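Long-range contacts in phosphoethanolamine N-methyltransferase 1 (Haemonchus contortus, PDB 4KRG), which probably methylates phosphoethanolamine with S-adenosylmethionine as methyl donor, an early step in the nematode pathway to phosphocholine: residues Leu358-Asn366 and Cys384-Ile395; Glu42-Leu53 and Gly69-Glu77. All coordinates share one frame; numbering follows the deposited sequence. Where two conformers were deposited one is given.

Contact 1 of 2, residues Leu358-Asn366 and Cys384-Ile395; sequences LSSSIDYWN and CDDESINSIASI. With BOG (octyl beta-D-glucopyranoside), chain E.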
loop_
_atom_site.group_PDB
_atom_site.type_symbol
_atom_site.label_atom_id
_atom_site.label_comp_id
_atom_site.label_asym_id
_atom_site.label_seq_id
_atom_site.Cartn_x
_atom_site.Cartn_y
_atom_site.Cartn_z
ATOM N N LEU A 358 -1.218 -14.423 -0.116
ATOM C CA LEU A 358 -0.880 -14.735 1.268
ATOM C C LEU A 358 0.632 -14.838 1.444
ATOM O O LEU A 358 1.191 -14.313 2.409
ATOM C CB LEU A 358 -1.547 -16.043 1.706
ATOM C CG LEU A 358 -1.194 -16.590 3.095
ATOM C CD1 LEU A 358 -1.527 -15.589 4.188
ATOM C CD2 LEU A 358 -1.920 -17.900 3.352
ATOM N N SER A 359 1.275 -15.520 0.501
ATOM C CA SER A 359 2.721 -15.721 0.518
ATOM C C SER A 359 3.472 -14.397 0.627
ATOM O O SER A 359 4.471 -14.292 1.336
ATOM C CB SER A 359 3.152 -16.470 -0.741
ATOM O OG SER A 359 4.552 -16.653 -0.773
ATOM N N SER A 360 2.975 -13.387 -0.074
ATOM C CA SER A 360 3.574 -12.051 -0.057
ATOM C C SER A 360 3.565 -11.455 1.353
ATOM O O SER A 360 4.578 -10.941 1.830
ATOM C CB SER A 360 2.838 -11.123 -1.024
ATOM O OG SER A 360 3.239 -9.776 -0.834
ATOM N N SER A 361 2.415 -11.542 2.015
ATOM C CA SER A 361 2.270 -11.004 3.364
ATOM C C SER A 361 3.133 -11.779 4.356
ATOM O O SER A 361 3.721 -11.208 5.272
ATOM C CB SER A 361 0.805 -11.025 3.808
ATOM O OG SER A 361 0.685 -10.455 5.097
ATOM N N ILE A 362 3.204 -13.089 4.176
ATOM C CA ILE A 362 4.014 -13.909 5.067
ATOM C C ILE A 362 5.491 -13.522 4.965
ATOM O O ILE A 362 6.168 -13.416 5.983
ATOM C CB ILE A 362 3.787 -15.415 4.823
ATOM C CG1 ILE A 362 2.404 -15.816 5.334
ATOM C CG2 ILE A 362 4.865 -16.257 5.499
ATOM C CD1 ILE A 362 2.103 -17.285 5.164
ATOM N N ASP A 363 5.985 -13.292 3.748
ATOM C CA ASP A 363 7.369 -12.850 3.553
ATOM C C ASP A 363 7.648 -11.551 4.297
ATOM O O ASP A 363 8.610 -11.456 5.052
ATOM C CB ASP A 363 7.689 -12.664 2.072
ATOM C CG ASP A 363 7.902 -13.978 1.347
ATOM O OD1 ASP A 363 8.123 -15.004 2.022
ATOM O OD2 ASP A 363 7.857 -13.981 0.096
ATOM N N TYR A 364 6.801 -10.557 4.069
ATOM C CA TYR A 364 6.876 -9.278 4.765
ATOM C C TYR A 364 7.017 -9.455 6.273
ATOM O O TYR A 364 7.918 -8.901 6.899
ATOM C CB TYR A 364 5.610 -8.478 4.462
ATOM C CG TYR A 364 5.577 -7.073 5.004
ATOM C CD1 TYR A 364 6.092 -6.020 4.271
ATOM C CD2 TYR A 364 4.989 -6.794 6.225
ATOM C CE1 TYR A 364 6.043 -4.730 4.747
ATOM C CE2 TYR A 364 4.936 -5.507 6.715
ATOM C CZ TYR A 364 5.464 -4.477 5.970
ATOM O OH TYR A 364 5.419 -3.190 6.448
ATOM N N TRP A 365 6.127 -10.243 6.860
ATOM C CA TRP A 365 6.114 -10.361 8.312
ATOM C C TRP A 365 7.214 -11.282 8.831
ATOM O O TRP A 365 7.718 -11.099 9.934
ATOM C CB TRP A 365 4.721 -10.750 8.814
ATOM C CG TRP A 365 3.737 -9.637 8.644
ATOM C CD1 TRP A 365 2.640 -9.621 7.830
ATOM C CD2 TRP A 365 3.786 -8.364 9.294
ATOM N NE1 TRP A 365 1.992 -8.415 7.943
ATOM C CE2 TRP A 365 2.669 -7.619 8.832
ATOM C CE3 TRP A 365 4.647 -7.764 10.221
ATOM C CZ2 TRP A 365 2.403 -6.320 9.270
ATOM C CZ3 TRP A 365 4.388 -6.484 10.652
ATOM C CH2 TRP A 365 3.264 -5.775 10.181
ATOM N N ASN A 366 7.603 -12.254 8.018
ATOM C CA ASN A 366 8.758 -13.087 8.320
ATOM C C ASN A 366 10.015 -12.239 8.451
ATOM O O ASN A 366 10.772 -12.367 9.415
ATOM C CB ASN A 366 8.973 -14.100 7.201
ATOM C CG ASN A 366 8.932 -15.518 7.689
ATOM O OD1 ASN A 366 8.191 -16.349 7.156
ATOM N ND2 ASN A 366 9.735 -15.815 8.709
ATOM N N CYS A 384 -5.939 -20.250 -1.084
ATOM C CA CYS A 384 -4.506 -20.491 -0.875
ATOM C C CYS A 384 -4.138 -21.967 -0.940
ATOM O O CYS A 384 -4.966 -22.829 -0.630
ATOM C CB CYS A 384 -4.076 -19.942 0.484
ATOM S SG CYS A 384 -4.475 -18.211 0.723
ATOM N N ASP A 385 -2.893 -22.259 -1.317
ATOM C CA ASP A 385 -2.428 -23.648 -1.333
ATOM C C ASP A 385 -1.808 -24.080 -0.003
ATOM O O ASP A 385 -1.518 -23.245 0.862
ATOM C CB ASP A 385 -1.489 -23.939 -2.518
ATOM C CG ASP A 385 -0.202 -23.129 -2.478
ATOM O OD1 ASP A 385 0.097 -22.487 -1.448
ATOM O OD2 ASP A 385 0.535 -23.149 -3.489
ATOM N N ASP A 386 -1.622 -25.388 0.157
ATOM C CA ASP A 386 -1.050 -25.944 1.376
ATOM C C ASP A 386 0.283 -25.318 1.745
ATOM O O ASP A 386 0.514 -24.982 2.905
ATOM C CB ASP A 386 -0.872 -27.457 1.248
ATOM C CG ASP A 386 -2.174 -28.205 1.356
ATOM O OD1 ASP A 386 -3.172 -27.595 1.796
ATOM O OD2 ASP A 386 -2.192 -29.404 1.006
ATOM N N GLU A 387 1.160 -25.177 0.758
ATOM C CA GLU A 387 2.479 -24.614 1.004
ATOM C C GLU A 387 2.411 -23.244 1.689
ATOM O O GLU A 387 3.140 -22.999 2.639
ATOM C CB GLU A 387 3.292 -24.548 -0.291
ATOM C CG GLU A 387 4.694 -23.994 -0.100
ATOM C CD GLU A 387 5.666 -24.430 -1.186
ATOM O OE1 GLU A 387 5.471 -25.520 -1.771
ATOM O OE2 GLU A 387 6.637 -23.684 -1.448
ATOM N N SER A 388 1.515 -22.367 1.239
ATOM C CA SER A 388 1.359 -21.032 1.826
ATOM C C SER A 388 0.718 -21.084 3.206
ATOM O O SER A 388 1.099 -20.359 4.120
ATOM C CB SER A 388 0.506 -20.132 0.927
ATOM O OG SER A 388 1.185 -19.776 -0.260
ATOM N N ILE A 389 -0.290 -21.935 3.343
ATOM C CA ILE A 389 -0.995 -22.050 4.610
ATOM C C ILE A 389 -0.070 -22.609 5.692
ATOM O O ILE A 389 -0.052 -22.124 6.820
ATOM C CB ILE A 389 -2.262 -22.914 4.476
ATOM C CG1 ILE A 389 -3.258 -22.231 3.540
ATOM C CG2 ILE A 389 -2.884 -23.150 5.834
ATOM C CD1 ILE A 389 -4.555 -22.987 3.346
ATOM N N ASN A 390 0.718 -23.613 5.337
ATOM C CA ASN A 390 1.666 -24.194 6.276
ATOM C C ASN A 390 2.661 -23.170 6.821
ATOM O O ASN A 390 3.173 -23.317 7.925
ATOM C CB ASN A 390 2.406 -25.362 5.630
ATOM C CG ASN A 390 3.235 -26.139 6.625
ATOM O OD1 ASN A 390 2.707 -26.683 7.597
ATOM N ND2 ASN A 390 4.541 -26.202 6.386
ATOM N N SER A 391 2.924 -22.120 6.053
ATOM C CA SER A 391 3.928 -21.138 6.447
ATOM C C SER A 391 3.366 -20.044 7.340
ATOM O O SER A 391 4.100 -19.172 7.793
ATOM C CB SER A 391 4.578 -20.519 5.214
ATOM O OG SER A 391 3.603 -19.914 4.393
ATOM N N ILE A 392 2.066 -20.083 7.592
ATOM C CA ILE A 392 1.445 -19.097 8.468
ATOM C C ILE A 392 2.070 -19.155 9.865
ATOM O O ILE A 392 2.321 -18.126 10.489
ATOM C CB ILE A 392 -0.083 -19.288 8.515
ATOM C CG1 ILE A 392 -0.714 -18.771 7.215
ATOM C CG2 ILE A 392 -0.684 -18.562 9.694
ATOM C CD1 ILE A 392 -2.164 -19.200 7.010
ATOM N N ALA A 393 2.373 -20.366 10.326
ATOM C CA ALA A 393 2.959 -20.564 11.652
ATOM C C ALA A 393 4.238 -19.760 11.879
ATOM O O ALA A 393 4.558 -19.399 13.008
ATOM C CB ALA A 393 3.226 -22.032 11.888
ATOM N N SER A 394 4.972 -19.479 10.809
ATOM C CA SER A 394 6.227 -18.748 10.938
ATOM C C SER A 394 6.009 -17.292 11.353
ATOM O O SER A 394 6.962 -16.607 11.728
ATOM C CB SER A 394 7.045 -18.820 9.645
ATOM O OG SER A 394 6.368 -18.178 8.583
ATOM N N ILE A 395 4.762 -16.823 11.288
ATOM C CA ILE A 395 4.419 -15.494 11.802
ATOM C C ILE A 395 3.396 -15.541 12.938
ATOM O O ILE A 395 2.845 -14.506 13.311
ATOM C CB ILE A 395 3.919 -14.525 10.700
ATOM C CG1 ILE A 395 2.586 -14.992 10.121
ATOM C CG2 ILE A 395 4.950 -14.363 9.601
ATOM C CD1 ILE A 395 1.971 -13.988 9.154
HETATM C C1 BOG E . 3.839 -8.719 17.348
HETATM O O1 BOG E . 3.907 -7.942 16.210
HETATM C C2 BOG E . 5.208 -8.884 17.978
HETATM O O2 BOG E . 6.036 -9.604 17.079
HETATM C C3 BOG E . 5.103 -9.629 19.266
HETATM O O3 BOG E . 6.415 -9.720 19.888
HETATM C C4 BOG E . 4.138 -8.978 20.203
HETATM O O4 BOG E . 3.997 -9.757 21.407
HETATM C C5 BOG E . 2.773 -8.821 19.547
HETATM O O5 BOG E . 2.892 -8.070 18.288
HETATM C C6 BOG E . 1.852 -8.100 20.427
HETATM O O6 BOG E . 0.635 -8.778 20.413
HETATM C "C1'" BOG E . 2.951 -8.326 15.223
HETATM C "C2'" BOG E . 3.162 -7.415 13.985
HETATM C "C3'" BOG E . 3.062 -5.941 14.340
HETATM C "C4'" BOG E . 2.064 -5.147 13.766
HETATM C "C5'" BOG E . 1.484 -3.964 14.592
HETATM C "C6'" BOG E . 0.522 -3.076 13.793
HETATM C "C7'" BOG E . -0.962 -3.501 13.913
HETATM C "C8'" BOG E . -1.750 -2.524 14.716
HETATM O O HOH W 1 -0.100 -17.433 -1.264
#
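In the C-terminal half, where the strand order fits a class I methyltransferase (Rossmann-like) fold, helix 358-366 meets helix 386-390 and the 3-10 segment 392-394 after it. The axes of helices 358-366 and 386-390 approach to 9.6 Å and make an angle of 30°. Leu358 inserts its CD2 methyl, which lies 3.7 Å from Cys384 SG. Leu358 CD2 is also 3.9 Å from Ile392 CD1, and the two side chains cross at about a right angle. Phe301 of strand 297-302 and Leu380 of helix 380-383 continue this apolar patch. One turn on, the extended arm of Ile362 (chi2 -179°) brings CD1 up to the hydroxyl of Ser391, with Ile362 CD1 3.1 Å from Ser391 OG. That hydroxyl is already engaged: Ser391 OG donates to Ser388 O at 2.6 Å, and Ser391 N reaches this oxygen from the same face. The packing there is tight. Farther along, Ile395 lays CG2 alongside Trp365 CB at 3.7 Å. The indole itself leads away from the partner segment. Tyr364 covers one of its faces, Trp326 and Phe372 meet it edge-to-face, and the octyl chain of a bound octyl glucoside touches its six-membered ring. At the far end, Ser394 OG sits between two carbonyl oxygens, 3.0 Å from Asn366 OD1 and 2.6 Å from Ser391 O.

Contact 2 of 2, residues Glu42-Leu53 and Gly69-Glu77; sequences EASDRADILSSL and GRFTTVLAE. With SAH (S-adenosyl-L-homocysteine), chain D.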
loop_
_atom_site.group_PDB
_atom_site.type_symbol
_atom_site.label_atom_id
_atom_site.label_comp_id
_atom_site.label_asym_id
_atom_site.label_seq_id
_atom_site.Cartn_x
_atom_site.Cartn_y
_atom_site.Cartn_z
ATOM N N GLU A 42 9.145 14.411 11.682
ATOM C CA GLU A 42 10.182 14.134 10.675
ATOM C C GLU A 42 11.034 12.870 10.886
ATOM O O GLU A 42 11.179 12.054 9.971
ATOM C CB GLU A 42 11.084 15.359 10.461
ATOM C CG GLU A 42 11.890 15.319 9.170
ATOM C CD GLU A 42 13.162 14.500 9.286
ATOM O OE1 GLU A 42 13.928 14.716 10.247
ATOM O OE2 GLU A 42 13.403 13.634 8.420
ATOM N N ALA A 43 11.603 12.707 12.075
ATOM C CA ALA A 43 12.510 11.585 12.298
ATOM C C ALA A 43 11.772 10.242 12.285
ATOM O O ALA A 43 12.274 9.245 11.761
ATOM C CB ALA A 43 13.280 11.770 13.588
ATOM N N SER A 44 10.585 10.222 12.877
ATOM C CA SER A 44 9.815 8.991 12.925
ATOM C C SER A 44 9.329 8.601 11.533
ATOM O O SER A 44 9.354 7.428 11.180
ATOM C CB SER A 44 8.656 9.090 13.916
ATOM O OG SER A 44 7.766 10.117 13.552
ATOM N N ASP A 45 8.904 9.577 10.738
ATOM C CA ASP A 45 8.496 9.307 9.362
ATOM C C ASP A 45 9.670 8.756 8.543
ATOM O O ASP A 45 9.545 7.746 7.855
ATOM C CB ASP A 45 7.934 10.574 8.705
ATOM C CG ASP A 45 7.709 10.408 7.211
ATOM O OD1 ASP A 45 6.590 10.021 6.814
ATOM O OD2 ASP A 45 8.649 10.677 6.433
ATOM N N ARG A 46 10.813 9.422 8.635
ATOM C CA ARG A 46 11.987 9.020 7.871
ATOM C C ARG A 46 12.393 7.587 8.217
ATOM O O ARG A 46 12.698 6.795 7.325
ATOM C CB ARG A 46 13.134 10.005 8.107
ATOM C CG ARG A 46 14.467 9.519 7.597
ATOM C CD ARG A 46 15.518 10.607 7.639
ATOM N NE ARG A 46 15.359 11.527 8.762
ATOM C CZ ARG A 46 15.932 11.367 9.950
ATOM N NH1 ARG A 46 16.699 10.312 10.184
ATOM N NH2 ARG A 46 15.737 12.265 10.903
ATOM N N ALA A 47 12.353 7.255 9.508
ATOM C CA ALA A 47 12.671 5.908 9.977
ATOM C C ALA A 47 11.667 4.868 9.479
ATOM O O ALA A 47 12.058 3.767 9.104
ATOM C CB ALA A 47 12.772 5.880 11.496
ATOM N N ASP A 48 10.380 5.217 9.470
ATOM C CA ASP A 48 9.351 4.347 8.897
ATOM C C ASP A 48 9.670 3.980 7.454
ATOM O O ASP A 48 9.532 2.836 7.046
ATOM C CB ASP A 48 7.985 5.036 8.916
ATOM C CG ASP A 48 7.378 5.121 10.304
ATOM O OD1 ASP A 48 7.818 4.396 11.218
ATOM O OD2 ASP A 48 6.440 5.924 10.464
ATOM N N ILE A 49 10.077 4.975 6.681
ATOM C CA ILE A 49 10.375 4.768 5.273
ATOM C C ILE A 49 11.701 4.025 5.090
ATOM O O ILE A 49 11.772 3.013 4.390
ATOM C CB ILE A 49 10.430 6.114 4.515
ATOM C CG1 ILE A 49 9.059 6.802 4.531
ATOM C CG2 ILE A 49 10.939 5.906 3.095
ATOM C CD1 ILE A 49 7.935 6.010 3.883
ATOM N N LEU A 50 12.751 4.527 5.730
ATOM C CA LEU A 50 14.080 3.957 5.547
ATOM C C LEU A 50 14.187 2.520 6.058
ATOM O O LEU A 50 14.903 1.703 5.484
ATOM C CB LEU A 50 15.154 4.864 6.159
ATOM C CG LEU A 50 15.369 6.159 5.376
ATOM C CD1 LEU A 50 16.412 7.017 6.046
ATOM C CD2 LEU A 50 15.782 5.862 3.950
ATOM N N SER A 51 13.455 2.197 7.119
ATOM C CA SER A 51 13.502 0.844 7.655
ATOM C C SER A 51 12.751 -0.147 6.767
ATOM O O SER A 51 12.827 -1.354 6.980
ATOM C CB SER A 51 12.950 0.799 9.072
ATOM O OG SER A 51 11.541 0.723 9.038
ATOM N N SER A 52 12.044 0.358 5.758
ATOM C CA SER A 52 11.300 -0.518 4.854
ATOM C C SER A 52 12.119 -0.895 3.624
ATOM O O SER A 52 11.726 -1.763 2.852
ATOM C CB SER A 52 9.986 0.136 4.422
ATOM O OG SER A 52 10.207 1.115 3.423
ATOM N N LEU A 53 13.259 -0.239 3.447
ATOM C CA LEU A 53 14.107 -0.478 2.281
ATOM C C LEU A 53 15.021 -1.694 2.437
ATOM O O LEU A 53 15.372 -2.087 3.547
ATOM C CB LEU A 53 14.961 0.760 1.977
ATOM C CG LEU A 53 14.234 2.078 1.717
ATOM C CD1 LEU A 53 15.244 3.177 1.411
ATOM C CD2 LEU A 53 13.262 1.926 0.573
ATOM N N GLY A 69 17.255 16.933 1.384
ATOM C CA GLY A 69 17.994 15.688 1.444
ATOM C C GLY A 69 17.915 14.888 2.720
ATOM O O GLY A 69 18.853 14.154 3.039
ATOM N N ARG A 70 16.811 14.994 3.454
ATOM C CA ARG A 70 16.726 14.275 4.728
ATOM C C ARG A 70 16.848 12.751 4.581
ATOM O O ARG A 70 17.319 12.079 5.484
ATOM C CB ARG A 70 15.485 14.682 5.527
ATOM C CG ARG A 70 14.188 14.476 4.811
ATOM C CD ARG A 70 13.016 15.114 5.544
ATOM N NE ARG A 70 11.777 14.624 4.962
ATOM C CZ ARG A 70 11.041 13.631 5.448
ATOM N NH1 ARG A 70 11.375 13.008 6.568
ATOM N NH2 ARG A 70 9.953 13.268 4.804
ATOM N N PHE A 71 16.443 12.210 3.439
ATOM C CA PHE A 71 16.674 10.796 3.164
ATOM C C PHE A 71 18.077 10.558 2.608
ATOM O O PHE A 71 18.741 9.588 2.980
ATOM C CB PHE A 71 15.628 10.251 2.192
ATOM C CG PHE A 71 14.253 10.160 2.776
ATOM C CD1 PHE A 71 13.951 9.184 3.712
ATOM C CD2 PHE A 71 13.259 11.041 2.387
ATOM C CE1 PHE A 71 12.675 9.089 4.257
ATOM C CE2 PHE A 71 11.981 10.948 2.928
ATOM C CZ PHE A 71 11.695 9.970 3.865
ATOM N N THR A 72 18.513 11.439 1.710
ATOM C CA THR A 72 19.842 11.348 1.105
ATOM C C THR A 72 20.905 11.192 2.175
ATOM O O THR A 72 21.801 10.359 2.058
ATOM C CB THR A 72 20.151 12.587 0.240
ATOM O OG1 THR A 72 19.356 12.542 -0.947
ATOM C CG2 THR A 72 21.617 12.625 -0.154
ATOM N N THR A 73 20.774 11.982 3.234
ATOM C CA THR A 73 21.706 11.962 4.352
ATOM C C THR A 73 21.917 10.556 4.913
ATOM O O THR A 73 23.049 10.140 5.140
ATOM C CB THR A 73 21.234 12.911 5.469
ATOM O OG1 THR A 73 21.248 14.258 4.980
ATOM C CG2 THR A 73 22.147 12.813 6.671
ATOM N N VAL A 74 20.829 9.824 5.122
ATOM C CA VAL A 74 20.917 8.497 5.710
ATOM C C VAL A 74 21.182 7.421 4.655
ATOM O O VAL A 74 21.873 6.439 4.927
ATOM C CB VAL A 74 19.656 8.160 6.539
ATOM C CG1 VAL A 74 19.799 6.801 7.209
ATOM C CG2 VAL A 74 19.411 9.229 7.600
ATOM N N LEU A 75 20.650 7.610 3.450
ATOM C CA LEU A 75 20.868 6.654 2.361
ATOM C C LEU A 75 22.356 6.484 2.055
ATOM O O LEU A 75 22.840 5.369 1.877
ATOM C CB LEU A 75 20.118 7.077 1.094
ATOM C CG LEU A 75 18.582 7.015 1.093
ATOM C CD1 LEU A 75 18.024 7.748 -0.127
ATOM C CD2 LEU A 75 18.081 5.577 1.104
ATOM N N ALA A 76 23.080 7.596 2.021
ATOM C CA ALA A 76 24.508 7.575 1.717
ATOM C C ALA A 76 25.364 6.973 2.833
ATOM O O ALA A 76 26.567 6.795 2.654
ATOM C CB ALA A 76 24.996 8.966 1.379
ATOM N N GLU A 77 24.769 6.673 3.983
ATOM C CA GLU A 77 25.509 6.016 5.061
ATOM C C GLU A 77 25.876 4.591 4.693
ATOM O O GLU A 77 26.911 4.087 5.117
ATOM C CB GLU A 77 24.697 5.992 6.358
ATOM C CG GLU A 77 24.562 7.323 7.060
ATOM C CD GLU A 77 23.665 7.239 8.285
ATOM O OE1 GLU A 77 23.328 6.109 8.703
ATOM O OE2 GLU A 77 23.290 8.305 8.825
HETATM N N SAH D . 11.247 13.801 -0.920
HETATM C CA SAH D . 11.628 14.810 0.081
HETATM C CB SAH D . 10.880 16.147 -0.253
HETATM C CG SAH D . 9.363 16.000 -0.355
HETATM S SD SAH D . 8.481 17.464 -0.967
HETATM C C SAH D . 11.320 14.346 1.448
HETATM O O SAH D . 10.344 13.640 1.646
HETATM O OXT SAH D . 11.844 14.913 2.383
HETATM C "C5'" SAH D . 8.710 17.444 -2.764
HETATM C "C4'" SAH D . 10.026 17.592 -3.304
HETATM O "O4'" SAH D . 10.046 17.097 -4.670
HETATM C "C3'" SAH D . 10.428 19.010 -3.368
HETATM O "O3'" SAH D . 11.800 19.119 -3.062
HETATM C "C2'" SAH D . 10.209 19.385 -4.757
HETATM O "O2'" SAH D . 11.058 20.431 -5.138
HETATM C "C1'" SAH D . 10.519 18.128 -5.481
HETATM N N9 SAH D . 9.899 18.046 -6.850
HETATM C C8 SAH D . 8.597 18.083 -7.160
HETATM N N7 SAH D . 8.493 17.830 -8.467
HETATM C C5 SAH D . 9.707 17.629 -8.984
HETATM C C6 SAH D . 10.180 17.337 -10.274
HETATM N N6 SAH D . 9.323 17.202 -11.340
HETATM N N1 SAH D . 11.507 17.189 -10.442
HETATM C C2 SAH D . 12.361 17.313 -9.433
HETATM N N3 SAH D . 11.936 17.594 -8.189
HETATM C C4 SAH D . 10.624 17.753 -7.938
#
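Phe71 is the knob of this contact, set among Asp45, Arg46, Ile49 and Leu50 of the neighbouring helix. Phe71 CE1 lies 3.7 Å from Ile49 CB, while Leu50 CG comes in at the ring edge. Leu50 also presses CD1 on Val74 CB at 3.5 Å, tighter than usual for two carbons. Leu75 CD2 rests between Leu50 and Leu53. Beside this apolar packing runs a network of charges. Glu42 OE2 takes two bonds: Arg70 NH1 comes to its anti lone pair at 2.8 Å, and Arg46 NE to its syn lone pair at 2.9 Å. Arg46 NH2 holds the other oxygen, OE1, so Arg46 grips the carboxylate side-on. The planes of the Glu42 carboxylate and the Arg70 guanidinium are 84° apart. Asp45 OD2 adds a salt bridge to Arg70 NH2 whose hydrogen bond is weak, while its OD1 pairs with Arg159. On the solvent side the aliphatic part of Arg46 lies over the first turn of helix 70-77, Arg46 CD 3.2 Å from Arg70 O, while its NH1 skirts Val74 CG2. Arg70 extends from CG to NE and sends NE to the S-adenosylhomocysteine carboxylate, 2.6 Å from OXT. Arg70 NH2 bonds to the other ligand oxygen, O, at 3.2 Å. The acidic residues are placed to orient this arginine in the cofactor site of a class I methyltransferase fold, where a glycine-rich loop leads into helix 70-78.

In the fold
From the N terminus, helix 38-50 comes first, then strand 60-64 and helix 70-78. Contact 2 brings the two helices together and closes the loop that carries this strand. The chain then builds the rest of the N-terminal methyltransferase fold and passes on to the C-terminal half. There, helix 358-367 follows strand 350-354. Contact 1 closes a second loop, which holds strand 372-378 and helix 380-383. The contacts lie in series, so their loops neither nest nor cross. Their centres are 28 Å apart, and their nearest atoms, about 6 Å apart, do not touch. Strand 208-218, which pairs with both 231-240 and 350-354, links the strands of the two halves.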